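Local coordinates for transcriptional regulator, LacI family (Lactobacillus brevis, PDB 3JY6), which probably acts as a DNA-binding transcription regulator of the LacI family, represented here by its periplasmic-binding-protein-like domain, at residues Glu134-Arg137 and Thr138-Glu141; Asp106-Glu109 and Ala110-Ala114; Glu141-Arg144 and Gly145-Ala149; Leu188-Arg191 and Trp192-Phe196. All blocks are in the same frame, centred on the assembly; numbering follows the deposited sequence.

Interaction 1. Residues Glu134-Arg137 and Thr138-Glu141; sequences ELSR and TRQE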
loop_
_atom_site.group_PDB
_atom_site.type_symbol
_atom_site.label_atom_id
_atom_site.label_comp_id
_atom_site.label_asym_id
_atom_site.label_seq_id
_atom_site.Cartn_x
_atom_site.Cartn_y
_atom_site.Cartn_z
ATOM N N GLU A 134 -8.942 -18.530 14.503
ATOM C CA GLU A 134 -9.906 -18.086 15.511
ATOM C C GLU A 134 -10.088 -16.569 15.499
ATOM O O GLU A 134 -11.195 -16.069 15.684
ATOM C CB GLU A 134 -9.487 -18.539 16.915
ATOM C CG GLU A 134 -10.468 -18.113 18.002
ATOM C CD GLU A 134 -10.236 -18.819 19.332
ATOM O OE1 GLU A 134 -10.765 -19.936 19.521
ATOM O OE2 GLU A 134 -9.520 -18.255 20.191
ATOM N N LEU A 135 -8.998 -15.847 15.265
ATOM C CA LEU A 135 -9.012 -14.387 15.235
ATOM C C LEU A 135 -9.900 -13.701 14.204
ATOM O O LEU A 135 -10.107 -12.495 14.293
ATOM C CB LEU A 135 -7.584 -13.854 15.076
ATOM C CG LEU A 135 -6.810 -13.515 16.355
ATOM C CD1 LEU A 135 -6.589 -14.765 17.197
ATOM C CD2 LEU A 135 -5.477 -12.886 15.987
ATOM N N SER A 136 -10.432 -14.437 13.232
ATOM C CA SER A 136 -11.275 -13.809 12.213
ATOM C C SER A 136 -12.265 -14.755 11.522
ATOM O O SER A 136 -11.905 -15.861 11.116
ATOM C CB SER A 136 -10.374 -13.139 11.169
ATOM O OG SER A 136 -11.126 -12.615 10.089
ATOM N N ARG A 137 -13.509 -14.301 11.382
ATOM C CA ARG A 137 -14.560 -15.098 10.746
ATOM C C ARG A 137 -14.423 -15.199 9.228
ATOM O O ARG A 137 -14.924 -16.146 8.627
ATOM C CB ARG A 137 -15.941 -14.533 11.080
ATOM C CG ARG A 137 -16.271 -14.540 12.565
ATOM C CD ARG A 137 -16.446 -15.957 13.098
ATOM N NE ARG A 137 -16.754 -15.974 14.527
ATOM C CZ ARG A 137 -15.843 -16.017 15.495
ATOM N NH1 ARG A 137 -14.548 -16.054 15.198
ATOM N NH2 ARG A 137 -16.231 -16.019 16.765
ATOM N N THR A 138 -13.769 -14.221 8.609
ATOM C CA THR A 138 -13.588 -14.254 7.164
ATOM C C THR A 138 -12.526 -15.288 6.829
ATOM O O THR A 138 -12.653 -16.022 5.849
ATOM C CB THR A 138 -13.148 -12.896 6.614
ATOM O OG1 THR A 138 -11.957 -12.482 7.288
ATOM C CG2 THR A 138 -14.255 -11.859 6.799
ATOM N N ARG A 139 -11.473 -15.343 7.637
ATOM C CA ARG A 139 -10.425 -16.329 7.412
ATOM C C ARG A 139 -11.091 -17.694 7.577
ATOM O O ARG A 139 -10.993 -18.568 6.710
ATOM C CB ARG A 139 -9.298 -16.183 8.445
ATOM C CG ARG A 139 -8.675 -14.799 8.505
ATOM C CD ARG A 139 -7.707 -14.679 9.676
ATOM N NE ARG A 139 -7.266 -13.299 9.865
ATOM C CZ ARG A 139 -6.577 -12.860 10.914
ATOM N NH1 ARG A 139 -6.230 -13.689 11.895
ATOM N NH2 ARG A 139 -6.238 -11.581 10.985
ATOM N N GLN A 140 -11.779 -17.859 8.700
ATOM C CA GLN A 140 -12.465 -19.100 9.002
ATOM C C GLN A 140 -13.376 -19.564 7.882
ATOM O O GLN A 140 -13.495 -20.760 7.633
ATOM C CB GLN A 140 -13.271 -18.956 10.292
ATOM C CG GLN A 140 -12.414 -19.026 11.534
ATOM C CD GLN A 140 -13.209 -18.808 12.795
ATOM O OE1 GLN A 140 -14.239 -19.449 13.012
ATOM N NE2 GLN A 140 -12.733 -17.907 13.643
ATOM N N GLU A 141 -14.029 -18.623 7.213
ATOM C CA GLU A 141 -14.924 -18.965 6.117
ATOM C C GLU A 141 -14.163 -19.428 4.877
ATOM O O GLU A 141 -14.587 -20.349 4.190
ATOM C CB GLU A 141 -15.801 -17.765 5.759
ATOM C CG GLU A 141 -17.004 -17.541 6.678
ATOM C CD GLU A 141 -18.042 -18.648 6.564
ATOM O OE1 GLU A 141 -18.065 -19.543 7.434
ATOM O OE2 GLU A 141 -18.836 -18.631 5.593
#
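S136 and Q140 join the loop to the first turn of helix 137-147: Q140 N donates to S136 O at 3.1 Å, nearly straight at 166°, and E141 N follows with R137 O at 3.0 Å. S136 is the N-cap. Its OG, anti to its own backbone N (chi1 175°), takes the T138 hydroxyl, OG1 to OG 2.9 Å, and a weak capping bond from T138 N at 3.4 Å. R139 runs back extended past S136, with S136 CB over one face of its guanidinium, 3.4 Å from NE, and L135 CB 3.5 Å from NH1. Beyond the segments NH1 donates to E132 O and NH2 forms a salt bridge with E160. Cut back to an alanine, R139 would probably leave E160 short of a charged mate and E132 O without this donor, and uncover S136 CB. R137 and Q140 lie side by side, their guanidinium and amide planes 47° apart; Q140 NE2 donates to L133 O, while R137 NH1 reaches E134 O weakly. The turn stands at the start of the helix that follows strand 125-131, with T138 and E141 resting on N107 of helix 107-119.

Interaction 2. Residues Asp106-Glu109 and Ala110-Ala114; sequences DNFE and AAKAA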
loop_
_atom_site.group_PDB
_atom_site.type_symbol
_atom_site.label_atom_id
_atom_site.label_comp_id
_atom_site.label_asym_id
_atom_site.label_seq_id
_atom_site.Cartn_x
_atom_site.Cartn_y
_atom_site.Cartn_z
ATOM N N ASP A 106 -18.021 -13.233 -0.925
ATOM C CA ASP A 106 -18.559 -14.584 -0.744
ATOM C C ASP A 106 -17.332 -15.439 -0.422
ATOM O O ASP A 106 -16.901 -16.252 -1.236
ATOM C CB ASP A 106 -19.204 -15.065 -2.044
ATOM C CG ASP A 106 -18.233 -15.034 -3.221
ATOM O OD1 ASP A 106 -17.569 -13.991 -3.426
ATOM O OD2 ASP A 106 -18.132 -16.052 -3.937
ATOM N N ASN A 107 -16.778 -15.241 0.770
ATOM C CA ASN A 107 -15.572 -15.938 1.210
ATOM C C ASN A 107 -15.570 -17.457 1.125
ATOM O O ASN A 107 -14.584 -18.049 0.668
ATOM C CB ASN A 107 -15.230 -15.499 2.629
ATOM C CG ASN A 107 -14.803 -14.050 2.689
ATOM O OD1 ASN A 107 -13.709 -13.701 2.245
ATOM N ND2 ASN A 107 -15.670 -13.194 3.218
ATOM N N PHE A 108 -16.661 -18.077 1.576
ATOM C CA PHE A 108 -16.798 -19.535 1.546
ATOM C C PHE A 108 -16.894 -20.023 0.104
ATOM O O PHE A 108 -16.103 -20.865 -0.325
ATOM C CB PHE A 108 -18.046 -19.975 2.319
ATOM C CG PHE A 108 -18.338 -21.452 2.217
ATOM C CD1 PHE A 108 -17.554 -22.380 2.895
ATOM C CD2 PHE A 108 -19.400 -21.913 1.435
ATOM C CE1 PHE A 108 -17.820 -23.753 2.794
ATOM C CE2 PHE A 108 -19.673 -23.274 1.328
ATOM C CZ PHE A 108 -18.879 -24.199 2.010
ATOM N N GLU A 109 -17.854 -19.481 -0.642
ATOM C CA GLU A 109 -18.059 -19.866 -2.036
ATOM C C GLU A 109 -16.843 -19.621 -2.913
ATOM O O GLU A 109 -16.496 -20.459 -3.745
ATOM C CB GLU A 109 -19.266 -19.128 -2.629
ATOM C CG GLU A 109 -20.598 -19.743 -2.262
ATOM C CD GLU A 109 -20.634 -21.226 -2.561
ATOM O OE1 GLU A 109 -20.220 -21.612 -3.675
ATOM O OE2 GLU A 109 -21.073 -22.000 -1.683
ATOM N N ALA A 110 -16.200 -18.471 -2.740
ATOM C CA ALA A 110 -15.019 -18.143 -3.530
ATOM C C ALA A 110 -13.864 -19.108 -3.275
ATOM O O ALA A 110 -13.213 -19.568 -4.214
ATOM C CB ALA A 110 -14.571 -16.718 -3.234
ATOM N N ALA A 111 -13.604 -19.412 -2.007
ATOM C CA ALA A 111 -12.507 -20.314 -1.661
ATOM C C ALA A 111 -12.788 -21.702 -2.210
ATOM O O ALA A 111 -11.933 -22.315 -2.857
ATOM C CB ALA A 111 -12.317 -20.379 -0.132
ATOM N N LYS A 112 -14.000 -22.174 -1.938
ATOM C CA LYS A 112 -14.472 -23.484 -2.373
ATOM C C LYS A 112 -14.338 -23.671 -3.885
ATOM O O LYS A 112 -13.853 -24.701 -4.347
ATOM C CB LYS A 112 -15.939 -23.655 -1.970
ATOM C CG LYS A 112 -16.573 -24.972 -2.373
ATOM C CD LYS A 112 -18.090 -24.807 -2.424
ATOM C CE LYS A 112 -18.788 -26.030 -2.973
ATOM N NZ LYS A 112 -20.238 -25.748 -3.224
ATOM N N ALA A 113 -14.784 -22.674 -4.644
ATOM C CA ALA A 113 -14.716 -22.732 -6.100
ATOM C C ALA A 113 -13.269 -22.734 -6.578
ATOM O O ALA A 113 -12.931 -23.436 -7.524
ATOM C CB ALA A 113 -15.464 -21.550 -6.713
ATOM N N ALA A 114 -12.421 -21.940 -5.928
ATOM C CA ALA A 114 -11.011 -21.883 -6.292
ATOM C C ALA A 114 -10.344 -23.248 -6.059
ATOM O O ALA A 114 -9.570 -23.732 -6.898
ATOM C CB ALA A 114 -10.307 -20.803 -5.483
#
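K112 packs beside F108 and E109, one turn further along the first turns of helix 107-119. Its CG stands anti to the backbone N (chi1 179°) and the chain stays extended to the end, which carries it alongside E109 in the same direction. K112 CB lies 3.2 Å from F108 O, the carbonyl that also accepts K112 N at 3.0 Å. Further out, K112 CD passes 4.0 Å from E109 OE1 and 4.4 Å from CE2 of the F108 ring, which it approaches obliquely. At the tip, K112 NZ stops 4.1 Å from E109 OE2; the opposite charges probably attract, though the gap is beyond a salt bridge. E109 bends at chi2 (-52°) to bring its carboxylate to this side. At the start of the helix D106 holds the N-cap position, yet its side chain makes no capping bond: D106 OD2 touches A110 CB at 3.7 Å, while OD1 accepts from A265 N. D106 O accepts A110 N at 2.8 Å, the first i to i+4 bond of the helix. N107 points away from the following turn and binds R142 and E94; the F108 ring forms a cation-pi contact with R144. The arrangement is that of an alpha-helix with regular i to i+4 backbone bonds, leading from strand 102-104 of one parallel sheet to strand 125-131 of the other in this two-lobed periplasmic-binding-protein fold.

Interaction 3. Residues Glu141-Arg144 and Gly145-Ala149; sequences ERYR and GILAA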
loop_
_atom_site.group_PDB
_atom_site.type_symbol
_atom_site.label_atom_id
_atom_site.label_comp_id
_atom_site.label_asym_id
_atom_site.label_seq_id
_atom_site.Cartn_x
_atom_site.Cartn_y
_atom_site.Cartn_z
ATOM N N GLU A 141 -14.029 -18.623 7.213
ATOM C CA GLU A 141 -14.924 -18.965 6.117
ATOM C C GLU A 141 -14.163 -19.428 4.877
ATOM O O GLU A 141 -14.587 -20.349 4.190
ATOM C CB GLU A 141 -15.801 -17.765 5.759
ATOM C CG GLU A 141 -17.004 -17.541 6.678
ATOM C CD GLU A 141 -18.042 -18.648 6.564
ATOM O OE1 GLU A 141 -18.065 -19.543 7.434
ATOM O OE2 GLU A 141 -18.836 -18.631 5.593
ATOM N N ARG A 142 -13.044 -18.784 4.583
ATOM C CA ARG A 142 -12.247 -19.154 3.417
ATOM C C ARG A 142 -11.621 -20.525 3.650
ATOM O O ARG A 142 -11.444 -21.315 2.724
ATOM C CB ARG A 142 -11.171 -18.092 3.165
ATOM C CG ARG A 142 -11.750 -16.707 2.853
ATOM C CD ARG A 142 -10.658 -15.629 2.762
ATOM N NE ARG A 142 -11.244 -14.306 2.569
ATOM C CZ ARG A 142 -10.560 -13.166 2.463
ATOM N NH1 ARG A 142 -9.230 -13.146 2.535
ATOM N NH2 ARG A 142 -11.217 -12.033 2.266
ATOM N N TYR A 143 -11.293 -20.806 4.903
ATOM C CA TYR A 143 -10.703 -22.088 5.255
ATOM C C TYR A 143 -11.804 -23.139 5.170
ATOM O O TYR A 143 -11.571 -24.267 4.725
ATOM C CB TYR A 143 -10.133 -22.038 6.668
ATOM C CG TYR A 143 -9.588 -23.365 7.161
ATOM C CD1 TYR A 143 -8.595 -24.043 6.457
ATOM C CD2 TYR A 143 -10.060 -23.932 8.340
ATOM C CE1 TYR A 143 -8.083 -25.258 6.920
ATOM C CE2 TYR A 143 -9.560 -25.142 8.815
ATOM C CZ TYR A 143 -8.574 -25.802 8.100
ATOM O OH TYR A 143 -8.103 -27.010 8.555
ATOM N N ARG A 144 -13.007 -22.739 5.580
ATOM C CA ARG A 144 -14.176 -23.605 5.565
ATOM C C ARG A 144 -14.525 -23.959 4.122
ATOM O O ARG A 144 -15.013 -25.051 3.835
ATOM C CB ARG A 144 -15.352 -22.889 6.239
ATOM C CG ARG A 144 -16.634 -23.698 6.327
ATOM C CD ARG A 144 -17.803 -22.815 6.741
ATOM N NE ARG A 144 -19.006 -23.202 6.017
ATOM C CZ ARG A 144 -19.846 -22.342 5.455
ATOM N NH1 ARG A 144 -19.617 -21.037 5.537
ATOM N NH2 ARG A 144 -20.905 -22.789 4.792
ATOM N N GLY A 145 -14.265 -23.025 3.213
ATOM C CA GLY A 145 -14.546 -23.261 1.811
ATOM C C GLY A 145 -13.562 -24.247 1.198
ATOM O O GLY A 145 -13.935 -25.059 0.354
ATOM N N ILE A 146 -12.303 -24.176 1.621
ATOM C CA ILE A 146 -11.278 -25.075 1.098
ATOM C C ILE A 146 -11.563 -26.529 1.497
ATOM O O ILE A 146 -11.648 -27.408 0.629
ATOM C CB ILE A 146 -9.865 -24.648 1.574
ATOM C CG1 ILE A 146 -9.491 -23.310 0.926
ATOM C CG2 ILE A 146 -8.837 -25.718 1.212
ATOM C CD1 ILE A 146 -8.193 -22.704 1.434
ATOM N N LEU A 147 -11.733 -26.779 2.795
ATOM C CA LEU A 147 -12.026 -28.131 3.282
ATOM C C LEU A 147 -13.245 -28.712 2.579
ATOM O O LEU A 147 -13.324 -29.921 2.365
ATOM C CB LEU A 147 -12.309 -28.144 4.791
ATOM C CG LEU A 147 -11.346 -27.461 5.765
ATOM C CD1 LEU A 147 -11.942 -27.520 7.166
ATOM C CD2 LEU A 147 -9.976 -28.117 5.721
ATOM N N ALA A 148 -14.198 -27.857 2.225
ATOM C CA ALA A 148 -15.406 -28.322 1.566
ATOM C C ALA A 148 -15.147 -28.746 0.122
ATOM O O ALA A 148 -16.064 -29.191 -0.571
ATOM C CB ALA A 148 -16.458 -27.241 1.610
ATOM N N ALA A 149 -13.898 -28.623 -0.327
ATOM C CA ALA A 149 -13.563 -28.994 -1.701
ATOM C C ALA A 149 -12.306 -29.851 -1.861
ATOM O O ALA A 149 -12.036 -30.338 -2.957
ATOM C CB ALA A 149 -13.427 -27.738 -2.556
#
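Y143 and L147 meet one turn apart on helix 137-147, the helix of the beta-alpha-beta unit between strands 125-131 and 152-158. The tyrosine ring takes the isobutyl group of L147 over one face in a CH-pi contact, L147 CG standing 4.1 Å from the ring centroid and 15° off the normal. The two methyls spread over the outer half of the ring: L147 CD1 lies 3.7 Å from Y143 CE2, and L147 CD2 3.6 Å from Y143 CZ. A chi1 of 176° turns the Y143 ring toward the C-terminal end of the helix, while L147 N binds Y143 O at 3.2 Å and 174°. With an alanine for Y143, the L147 methyls would probably lose the ring face they rest on, and a gap would open beside L133. G145, the next most buried residue, donates from its N to E141 O at 2.9 Å; with no side chain, it leaves room for the backbone of F108 in helix 107-119, whose O a CB here would crowd. R144 reaches back to E141 in a salt bridge. Near the helix end, A148 N makes only a weak bond to R144 O, and L147 CD2 comes 3.6 Å from Y143 OH.

Interaction 4. Residues Leu188-Arg191 and Trp192-Phe196; sequences LKER and WLLEF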
loop_
_atom_site.group_PDB
_atom_site.type_symbol
_atom_site.label_atom_id
_atom_site.label_comp_id
_atom_site.label_asym_id
_atom_site.label_seq_id
_atom_site.Cartn_x
_atom_site.Cartn_y
_atom_site.Cartn_z
ATOM N N LEU A 188 -4.454 -17.305 2.463
ATOM C CA LEU A 188 -5.740 -16.709 2.794
ATOM C C LEU A 188 -5.664 -15.192 2.890
ATOM O O LEU A 188 -6.688 -14.516 2.922
ATOM C CB LEU A 188 -6.265 -17.295 4.102
ATOM C CG LEU A 188 -7.306 -18.412 3.965
ATOM C CD1 LEU A 188 -6.919 -19.389 2.865
ATOM C CD2 LEU A 188 -7.455 -19.097 5.305
ATOM N N LYS A 189 -4.450 -14.657 2.910
ATOM C CA LYS A 189 -4.257 -13.216 3.001
ATOM C C LYS A 189 -3.141 -12.788 2.068
ATOM O O LYS A 189 -2.137 -13.483 1.917
ATOM C CB LYS A 189 -3.927 -12.811 4.446
ATOM C CG LYS A 189 -3.960 -11.306 4.692
ATOM C CD LYS A 189 -3.648 -10.941 6.145
ATOM C CE LYS A 189 -3.731 -9.421 6.364
ATOM N NZ LYS A 189 -3.449 -9.010 7.778
ATOM N N GLU A 190 -3.313 -11.628 1.451
ATOM C CA GLU A 190 -2.338 -11.110 0.506
ATOM C C GLU A 190 -0.883 -11.038 1.007
ATOM O O GLU A 190 0.040 -11.460 0.300
ATOM C CB GLU A 190 -2.812 -9.734 0.008
ATOM C CG GLU A 190 -1.931 -9.108 -1.058
ATOM C CD GLU A 190 -2.710 -8.261 -2.061
ATOM O OE1 GLU A 190 -3.532 -7.405 -1.655
ATOM O OE2 GLU A 190 -2.496 -8.450 -3.272
ATOM N N ARG A 191 -0.672 -10.525 2.216
ATOM C CA ARG A 191 0.685 -10.389 2.748
ATOM C C ARG A 191 1.496 -11.675 2.755
ATOM O O ARG A 191 2.684 -11.665 2.440
ATOM C CB ARG A 191 0.647 -9.807 4.164
ATOM C CG ARG A 191 -0.197 -10.599 5.143
ATOM C CD ARG A 191 -0.251 -9.883 6.490
ATOM N NE ARG A 191 1.078 -9.784 7.086
ATOM C CZ ARG A 191 1.340 -9.186 8.244
ATOM N NH1 ARG A 191 0.356 -8.626 8.940
ATOM N NH2 ARG A 191 2.584 -9.144 8.706
ATOM N N TRP A 192 0.859 -12.779 3.122
ATOM C CA TRP A 192 1.541 -14.065 3.166
ATOM C C TRP A 192 1.956 -14.514 1.770
ATOM O O TRP A 192 3.036 -15.076 1.590
ATOM C CB TRP A 192 0.632 -15.100 3.824
ATOM C CG TRP A 192 0.252 -14.737 5.247
ATOM C CD1 TRP A 192 -0.961 -14.919 5.843
ATOM C CD2 TRP A 192 1.089 -14.112 6.230
ATOM N NE1 TRP A 192 -0.936 -14.441 7.140
ATOM C CE2 TRP A 192 0.312 -13.946 7.401
ATOM C CE3 TRP A 192 2.426 -13.683 6.241
ATOM C CZ2 TRP A 192 0.822 -13.353 8.569
ATOM C CZ3 TRP A 192 2.934 -13.091 7.406
ATOM C CH2 TRP A 192 2.129 -12.939 8.552
ATOM N N LEU A 193 1.110 -14.253 0.777
ATOM C CA LEU A 193 1.433 -14.633 -0.591
ATOM C C LEU A 193 2.620 -13.791 -1.055
ATOM O O LEU A 193 3.544 -14.298 -1.692
ATOM C CB LEU A 193 0.204 -14.419 -1.498
ATOM C CG LEU A 193 0.213 -14.969 -2.927
ATOM C CD1 LEU A 193 -1.209 -15.252 -3.370
ATOM C CD2 LEU A 193 0.885 -13.973 -3.872
ATOM N N LEU A 194 2.613 -12.511 -0.689
ATOM C CA LEU A 194 3.671 -11.590 -1.093
ATOM C C LEU A 194 4.989 -11.837 -0.382
ATOM O O LEU A 194 6.044 -11.636 -0.957
ATOM C CB LEU A 194 3.250 -10.131 -0.843
ATOM C CG LEU A 194 1.976 -9.605 -1.509
ATOM C CD1 LEU A 194 1.650 -8.230 -0.962
ATOM C CD2 LEU A 194 2.158 -9.551 -3.015
ATOM N N GLU A 195 4.926 -12.282 0.865
ATOM C CA GLU A 195 6.139 -12.511 1.628
ATOM C C GLU A 195 6.829 -13.853 1.397
ATOM O O GLU A 195 8.059 -13.904 1.297
ATOM C CB GLU A 195 5.852 -12.351 3.128
ATOM C CG GLU A 195 7.107 -12.301 3.990
ATOM C CD GLU A 195 6.806 -12.172 5.465
ATOM O OE1 GLU A 195 5.793 -11.530 5.819
ATOM O OE2 GLU A 195 7.595 -12.702 6.276
ATOM N N PHE A 196 6.050 -14.927 1.282
ATOM C CA PHE A 196 6.622 -16.266 1.144
ATOM C C PHE A 196 6.619 -16.987 -0.198
ATOM O O PHE A 196 7.361 -17.953 -0.360
ATOM C CB PHE A 196 5.983 -17.184 2.194
ATOM C CG PHE A 196 6.196 -16.719 3.612
ATOM C CD1 PHE A 196 7.407 -16.951 4.261
ATOM C CD2 PHE A 196 5.197 -16.022 4.290
ATOM C CE1 PHE A 196 7.625 -16.494 5.567
ATOM C CE2 PHE A 196 5.407 -15.559 5.603
ATOM C CZ PHE A 196 6.624 -15.797 6.239
#
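R191 lies along one face of W192, its neighbour in sequence, in the first turn of helix 190-196. R191 CG sits over the centre of the indole, 4.0 Å from the W192 five-membered centroid in a CH-pi contact, and the guanidinium lies flat over the six-membered ring, planes 27° apart. R191 CZ is 4.4 Å from the centroid of the W192 six-membered ring, an off-centre cation-pi contact, and R191 NE 3.6 Å from W192 CH2. With CG between the backbone N and carbonyl carbon (chi1 56°) and a bend at chi3, the arginine runs alongside the ring. Its charge also meets E160, which K189 NZ shares in a second salt bridge. K189 CB touches W192 CD1 at 3.9 Å, while W192 N binds K189 O weakly and NE1 donates to S131 OG. L193 has CB 3.5 Å from E190 O, its side chain on I222. L194 lays CD1 at a slant on E190 CG at 3.7 Å; its N donates to E190 O at 3.0 Å, and the E190 carboxylate accepts from T219 N. E195 N binds R191 O at 2.8 Å; its carboxylate holds Y163 and H165, and the side chain packs on R224 of the second subunit. F196 packs against H165, V168 and L172. K189 takes the N-cap position of this short helix, which follows strand 183-187 of the four-stranded parallel sheet, as helices follow strands in an alpha/beta Rossmann-like lobe.

How the interactions relate
Interactions 1 and 3 are successive parts of helix 137-147 and share E141, their centres 11 Å apart. Interaction 2, on helix 107-119, packs against both: E141 OE2 lies 3.6 Å from F108 CB, and F108 CD1 comes 3.3 Å from G145 CA. The centres of interactions 2 and 3 are only 7 Å apart. R142 ties three of the regions together, since NE probably bonds N107 OD1 at 2.6 Å and NH1 probably bonds L188 O at 2.9 Å, in interaction 4. L188 also packs on I146 and on R139 O. Interactions 2 and 4 do not touch, their nearest atoms being about 6 Å apart. E160 draws R139 of interaction 1 and K189 and R191 of interaction 4 to one carboxylate.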